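Local coordinates for maltose/maltodextrin-binding protein (PDB 2GH9) that binds maltotriose, and probably other maltodextrins, as a periplasmic binding protein that likely delivers them to a membrane transporter, at residues Leu231-Ala243 against Val297-Ser309. Numbering follows the deposited sequence.
With GLC (alpha-D-glucopyranose), chain B; GLC (alpha-D-glucopyranose), chain C.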
loop_
_atom_site.group_PDB
_atom_site.type_symbol
_atom_site.label_atom_id
_atom_site.label_comp_id
_atom_site.label_asym_id
_atom_site.label_seq_id
_atom_site.Cartn_x
_atom_site.Cartn_y
_atom_site.Cartn_z
ATOM N N LEU A 231 -9.128 -6.215 -6.961
ATOM C CA LEU A 231 -8.763 -4.961 -6.341
ATOM C C LEU A 231 -7.381 -5.219 -5.725
ATOM O O LEU A 231 -7.255 -5.945 -4.735
ATOM C CB LEU A 231 -9.788 -4.564 -5.282
ATOM C CG LEU A 231 -9.578 -3.219 -4.586
ATOM C CD1 LEU A 231 -9.602 -2.014 -5.558
ATOM C CD2 LEU A 231 -10.590 -3.026 -3.470
ATOM N N ASN A 232 -6.348 -4.655 -6.348
ATOM C CA ASN A 232 -4.966 -4.815 -5.883
ATOM C C ASN A 232 -4.092 -3.653 -6.407
ATOM O O ASN A 232 -4.534 -2.855 -7.220
ATOM C CB ASN A 232 -4.418 -6.165 -6.365
ATOM C CG ASN A 232 -3.304 -6.702 -5.481
ATOM O OD1 ASN A 232 -2.953 -6.109 -4.451
ATOM N ND2 ASN A 232 -2.769 -7.867 -5.858
ATOM N N GLY A 233 -2.852 -3.593 -5.936
ATOM C CA GLY A 233 -1.944 -2.526 -6.265
ATOM C C GLY A 233 -0.732 -2.954 -7.068
ATOM O O GLY A 233 -0.536 -4.150 -7.349
ATOM N N PRO A 234 0.104 -1.971 -7.423
ATOM C CA PRO A 234 1.178 -2.184 -8.398
ATOM C C PRO A 234 2.290 -3.137 -7.922
ATOM O O PRO A 234 3.043 -3.647 -8.744
ATOM C CB PRO A 234 1.706 -0.761 -8.653
ATOM C CG PRO A 234 1.323 0.007 -7.464
ATOM C CD PRO A 234 0.049 -0.572 -6.969
ATOM N N TRP A 235 2.373 -3.360 -6.615
ATOM C CA TRP A 235 3.254 -4.373 -6.042
ATOM C C TRP A 235 3.025 -5.777 -6.578
ATOM O O TRP A 235 3.895 -6.639 -6.403
ATOM C CB TRP A 235 3.121 -4.425 -4.502
ATOM C CG TRP A 235 1.727 -4.619 -4.050
ATOM C CD1 TRP A 235 1.036 -5.799 -3.943
ATOM C CD2 TRP A 235 0.823 -3.586 -3.678
ATOM N NE1 TRP A 235 -0.260 -5.548 -3.521
ATOM C CE2 TRP A 235 -0.408 -4.196 -3.353
ATOM C CE3 TRP A 235 0.932 -2.189 -3.588
ATOM C CZ2 TRP A 235 -1.508 -3.463 -2.910
ATOM C CZ3 TRP A 235 -0.159 -1.468 -3.145
ATOM C CH2 TRP A 235 -1.370 -2.110 -2.825
ATOM N N ALA A 236 1.848 -6.021 -7.164
ATOM C CA ALA A 236 1.442 -7.347 -7.649
ATOM C C ALA A 236 1.756 -7.539 -9.150
ATOM O O ALA A 236 1.706 -8.659 -9.658
ATOM C CB ALA A 236 -0.060 -7.542 -7.400
ATOM N N LEU A 237 2.086 -6.441 -9.830
ATOM C CA LEU A 237 2.226 -6.408 -11.276
ATOM C C LEU A 237 3.435 -7.159 -11.798
ATOM O O LEU A 237 3.372 -7.678 -12.904
ATOM C CB LEU A 237 2.243 -4.969 -11.792
ATOM C CG LEU A 237 0.918 -4.230 -11.643
ATOM C CD1 LEU A 237 0.957 -2.803 -12.197
ATOM C CD2 LEU A 237 -0.242 -5.012 -12.270
ATOM N N GLY A 238 4.512 -7.224 -11.007
ATOM C CA GLY A 238 5.695 -7.999 -11.364
ATOM C C GLY A 238 5.323 -9.437 -11.695
ATOM O O GLY A 238 5.682 -9.948 -12.760
ATOM N N ASP A 239 4.577 -10.060 -10.788
ATOM C CA ASP A 239 4.138 -11.447 -10.958
ATOM C C ASP A 239 3.077 -11.605 -12.038
ATOM O O ASP A 239 3.045 -12.642 -12.694
ATOM C CB ASP A 239 3.647 -12.030 -9.641
ATOM C CG ASP A 239 4.739 -12.102 -8.583
ATOM O OD1 ASP A 239 5.846 -12.569 -8.916
ATOM O OD2 ASP A 239 4.484 -11.725 -7.410
ATOM N N TYR A 240 2.243 -10.578 -12.252
ATOM C CA TYR A 240 1.303 -10.566 -13.390
ATOM C C TYR A 240 2.003 -10.408 -14.750
ATOM O O TYR A 240 1.594 -11.057 -15.729
ATOM C CB TYR A 240 0.200 -9.484 -13.253
ATOM C CG TYR A 240 -0.616 -9.527 -11.970
ATOM C CD1 TYR A 240 -0.582 -10.642 -11.121
ATOM C CD2 TYR A 240 -1.436 -8.456 -11.615
ATOM C CE1 TYR A 240 -1.303 -10.676 -9.937
ATOM C CE2 TYR A 240 -2.179 -8.487 -10.430
ATOM C CZ TYR A 240 -2.105 -9.598 -9.599
ATOM O OH TYR A 240 -2.819 -9.651 -8.427
ATOM N N LYS A 241 3.006 -9.526 -14.831
ATOM C CA LYS A 241 3.824 -9.399 -16.038
ATOM C C LYS A 241 4.539 -10.732 -16.315
ATOM O O LYS A 241 4.569 -11.203 -17.452
ATOM C CB LYS A 241 4.860 -8.261 -15.925
ATOM C CG LYS A 241 4.312 -6.847 -15.891
ATOM C CD LYS A 241 5.411 -5.823 -15.549
ATOM C CE LYS A 241 4.927 -4.389 -15.769
ATOM N NZ LYS A 241 5.953 -3.348 -15.442
ATOM N N LYS A 242 5.089 -11.344 -15.271
ATOM C CA LYS A 242 5.830 -12.610 -15.397
ATOM C C LYS A 242 4.948 -13.779 -15.844
ATOM O O LYS A 242 5.387 -14.631 -16.628
ATOM C CB LYS A 242 6.529 -12.959 -14.086
ATOM C CG LYS A 242 7.492 -14.147 -14.172
ATOM C CD LYS A 242 8.168 -14.419 -12.821
ATOM C CE LYS A 242 8.679 -15.861 -12.731
ATOM N NZ LYS A 242 9.439 -16.168 -11.473
ATOM N N ALA A 243 3.705 -13.810 -15.364
ATOM C CA ALA A 243 2.731 -14.805 -15.808
ATOM C C ALA A 243 2.057 -14.386 -17.123
ATOM O O ALA A 243 1.112 -15.030 -17.565
ATOM C CB ALA A 243 1.688 -15.054 -14.726
ATOM N N VAL A 297 13.052 3.718 -12.533
ATOM C CA VAL A 297 12.437 3.312 -13.795
ATOM C C VAL A 297 12.556 1.805 -13.966
ATOM O O VAL A 297 11.574 1.151 -14.282
ATOM C CB VAL A 297 13.027 4.055 -15.060
ATOM C CG1 VAL A 297 12.570 3.375 -16.350
ATOM C CG2 VAL A 297 12.600 5.502 -15.106
ATOM N N ALA A 298 13.748 1.262 -13.721
ATOM C CA ALA A 298 13.984 -0.172 -13.795
ATOM C C ALA A 298 13.036 -0.945 -12.883
ATOM O O ALA A 298 12.413 -1.924 -13.296
ATOM C CB ALA A 298 15.425 -0.478 -13.423
ATOM N N PHE A 299 12.898 -0.479 -11.649
ATOM C CA PHE A 299 11.992 -1.133 -10.717
ATOM C C PHE A 299 10.557 -1.122 -11.257
ATOM O O PHE A 299 9.875 -2.118 -11.165
ATOM C CB PHE A 299 12.084 -0.462 -9.341
ATOM C CG PHE A 299 11.418 -1.231 -8.225
ATOM C CD1 PHE A 299 11.964 -2.422 -7.757
ATOM C CD2 PHE A 299 10.265 -0.749 -7.617
ATOM C CE1 PHE A 299 11.387 -3.110 -6.713
ATOM C CE2 PHE A 299 9.669 -1.453 -6.531
ATOM C CZ PHE A 299 10.230 -2.609 -6.078
ATOM N N ASN A 300 10.100 -0.013 -11.826
ATOM C CA ASN A 300 8.748 0.052 -12.388
ATOM C C ASN A 300 8.586 -0.943 -13.515
ATOM O O ASN A 300 7.561 -1.615 -13.633
ATOM C CB ASN A 300 8.424 1.463 -12.883
ATOM C CG ASN A 300 7.076 1.541 -13.634
ATOM O OD1 ASN A 300 7.040 1.416 -14.836
ATOM N ND2 ASN A 300 5.976 1.689 -12.899
ATOM N N GLN A 301 9.618 -1.050 -14.342
ATOM C CA GLN A 301 9.554 -1.920 -15.507
ATOM C C GLN A 301 9.533 -3.375 -15.099
ATOM O O GLN A 301 8.767 -4.149 -15.664
ATOM C CB GLN A 301 10.683 -1.588 -16.485
ATOM C CG GLN A 301 10.526 -0.177 -17.073
ATOM C CD GLN A 301 9.194 0.015 -17.787
ATOM O OE1 GLN A 301 8.276 0.687 -17.273
ATOM N NE2 GLN A 301 9.072 -0.574 -18.979
ATOM N N ALA A 302 10.291 -3.717 -14.055
ATOM C CA ALA A 302 10.310 -5.077 -13.500
ATOM C C ALA A 302 8.986 -5.457 -12.846
ATOM O O ALA A 302 8.519 -6.618 -12.953
ATOM C CB ALA A 302 11.409 -5.186 -12.477
ATOM N N GLY A 303 8.390 -4.480 -12.165
ATOM C CA GLY A 303 7.161 -4.681 -11.406
ATOM C C GLY A 303 6.054 -3.750 -11.849
ATOM O O GLY A 303 5.341 -4.032 -12.831
ATOM N N GLY A 304 5.888 -2.655 -11.118
ATOM C CA GLY A 304 4.922 -1.637 -11.488
ATOM C C GLY A 304 4.662 -0.462 -10.568
ATOM O O GLY A 304 3.825 0.393 -10.888
ATOM N N ARG A 305 5.344 -0.389 -9.435
ATOM C CA ARG A 305 5.148 0.738 -8.513
ATOM C C ARG A 305 5.698 2.016 -9.155
ATOM O O ARG A 305 6.636 1.968 -9.947
ATOM C CB ARG A 305 5.825 0.488 -7.156
ATOM C CG ARG A 305 5.408 -0.820 -6.504
ATOM C CD ARG A 305 5.971 -0.925 -5.156
ATOM N NE ARG A 305 6.207 -2.306 -4.746
ATOM C CZ ARG A 305 5.900 -2.799 -3.558
ATOM N NH1 ARG A 305 5.313 -2.047 -2.622
ATOM N NH2 ARG A 305 6.184 -4.054 -3.286
ATOM N N ILE A 306 5.080 3.136 -8.846
ATOM C CA ILE A 306 5.290 4.361 -9.632
ATOM C C ILE A 306 6.410 5.190 -9.006
ATOM O O ILE A 306 6.352 5.479 -7.821
ATOM C CB ILE A 306 3.987 5.187 -9.721
ATOM C CG1 ILE A 306 2.811 4.297 -10.188
ATOM C CG2 ILE A 306 4.150 6.442 -10.645
ATOM C CD1 ILE A 306 3.134 3.401 -11.408
ATOM N N PRO A 307 7.440 5.570 -9.788
ATOM C CA PRO A 307 8.472 6.476 -9.224
ATOM C C PRO A 307 7.920 7.749 -8.584
ATOM O O PRO A 307 6.951 8.325 -9.081
ATOM C CB PRO A 307 9.333 6.828 -10.444
ATOM C CG PRO A 307 9.212 5.616 -11.314
ATOM C CD PRO A 307 7.767 5.178 -11.166
ATOM N N VAL A 308 8.510 8.170 -7.468
ATOM C CA VAL A 308 8.170 9.463 -6.880
ATOM C C VAL A 308 9.109 10.586 -7.408
ATOM O O VAL A 308 8.983 11.748 -7.011
ATOM C CB VAL A 308 8.169 9.423 -5.343
ATOM C CG1 VAL A 308 7.083 8.429 -4.844
ATOM C CG2 VAL A 308 9.526 9.055 -4.823
ATOM N N SER A 309 10.039 10.217 -8.285
ATOM C CA SER A 309 10.859 11.198 -9.007
ATOM C C SER A 309 10.021 11.846 -10.109
ATOM O O SER A 309 9.592 11.170 -11.037
ATOM C CB SER A 309 12.097 10.519 -9.604
ATOM O OG SER A 309 12.759 11.328 -10.562
HETATM C C1 GLC B . 3.785 -7.647 -0.420
HETATM C C2 GLC B . 4.007 -6.331 -1.164
HETATM C C3 GLC B . 3.446 -5.184 -0.349
HETATM C C4 GLC B . 1.956 -5.435 -0.069
HETATM C C5 GLC B . 1.747 -6.768 0.668
HETATM C C6 GLC B . 0.250 -7.114 0.793
HETATM O O1 GLC B . 4.620 -7.654 0.735
HETATM O O2 GLC B . 5.408 -6.139 -1.460
HETATM O O3 GLC B . 3.633 -3.920 -1.007
HETATM O O4 GLC B . 1.486 -4.443 0.826
HETATM O O5 GLC B . 2.411 -7.809 -0.045
HETATM O O6 GLC B . 0.049 -8.390 1.430
HETATM C C1 GLC C . 0.420 -3.617 0.329
HETATM C C2 GLC C . 0.806 -2.164 0.532
HETATM C C3 GLC C . 0.855 -1.854 2.045
HETATM C C4 GLC C . -0.413 -2.265 2.779
HETATM C C5 GLC C . -0.771 -3.710 2.441
HETATM C C6 GLC C . -2.131 -4.091 3.039
HETATM O O2 GLC C . 2.097 -1.923 -0.032
HETATM O O3 GLC C . 1.115 -0.483 2.252
HETATM O O4 GLC C . -0.226 -2.117 4.200
HETATM O O5 GLC C . -0.809 -3.905 1.009
HETATM O O6 GLC C . -2.232 -5.494 3.298
HETATM O O HOH W 1 5.289 -0.594 -15.604
#
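Arg305 reaches along Pro234 and Trp235 to the bound sugar. From CB the chain leads to Arg305 CG, which lies 4.0 Å from the backbone N of Trp235 and also packs on the Pro234 ring. The chain stays extended from CG to NE, and NE passes beside Trp235 CA and CB while pairing with Glu13. Arg305 CZ brings one guanidinium face over Trp235 CB, whose height above the plane is 3.3 Å. At the guanidinium edge Arg305 NH2 hydrogen-bonds O2 of the chain B glucose (2.9 Å). Arg305 NH1 hydrogen-bonds O3 of the same glucose (3.0 Å) and also pairs with Glu113.

Trp235 chi1 of 54° sets CG between the backbone N and carbonyl carbon, which turns the indole under the sugars while CB stays against the guanidinium. One ring face carries the chain B and chain C glucoses, and Gly233 CA backs the other. With an alanine here, these two glucoses would probably lose the ring face they lie on.

Farther from the sugar, Gly238 CA of helix 237-242 packs 3.6 Å from Gly303 CA, just past helix 293-302. At that C-terminal end Lys241 NZ donates to Gln301 O (2.9 Å) and Gly303 O (2.8 Å), from above both carbonyl planes.

The chemistry is that of a carbohydrate site: an aromatic face for sugar rings, and an arginine for two hydroxyls of one glucose, probably held in place and charge-balanced by Glu13 and Glu113.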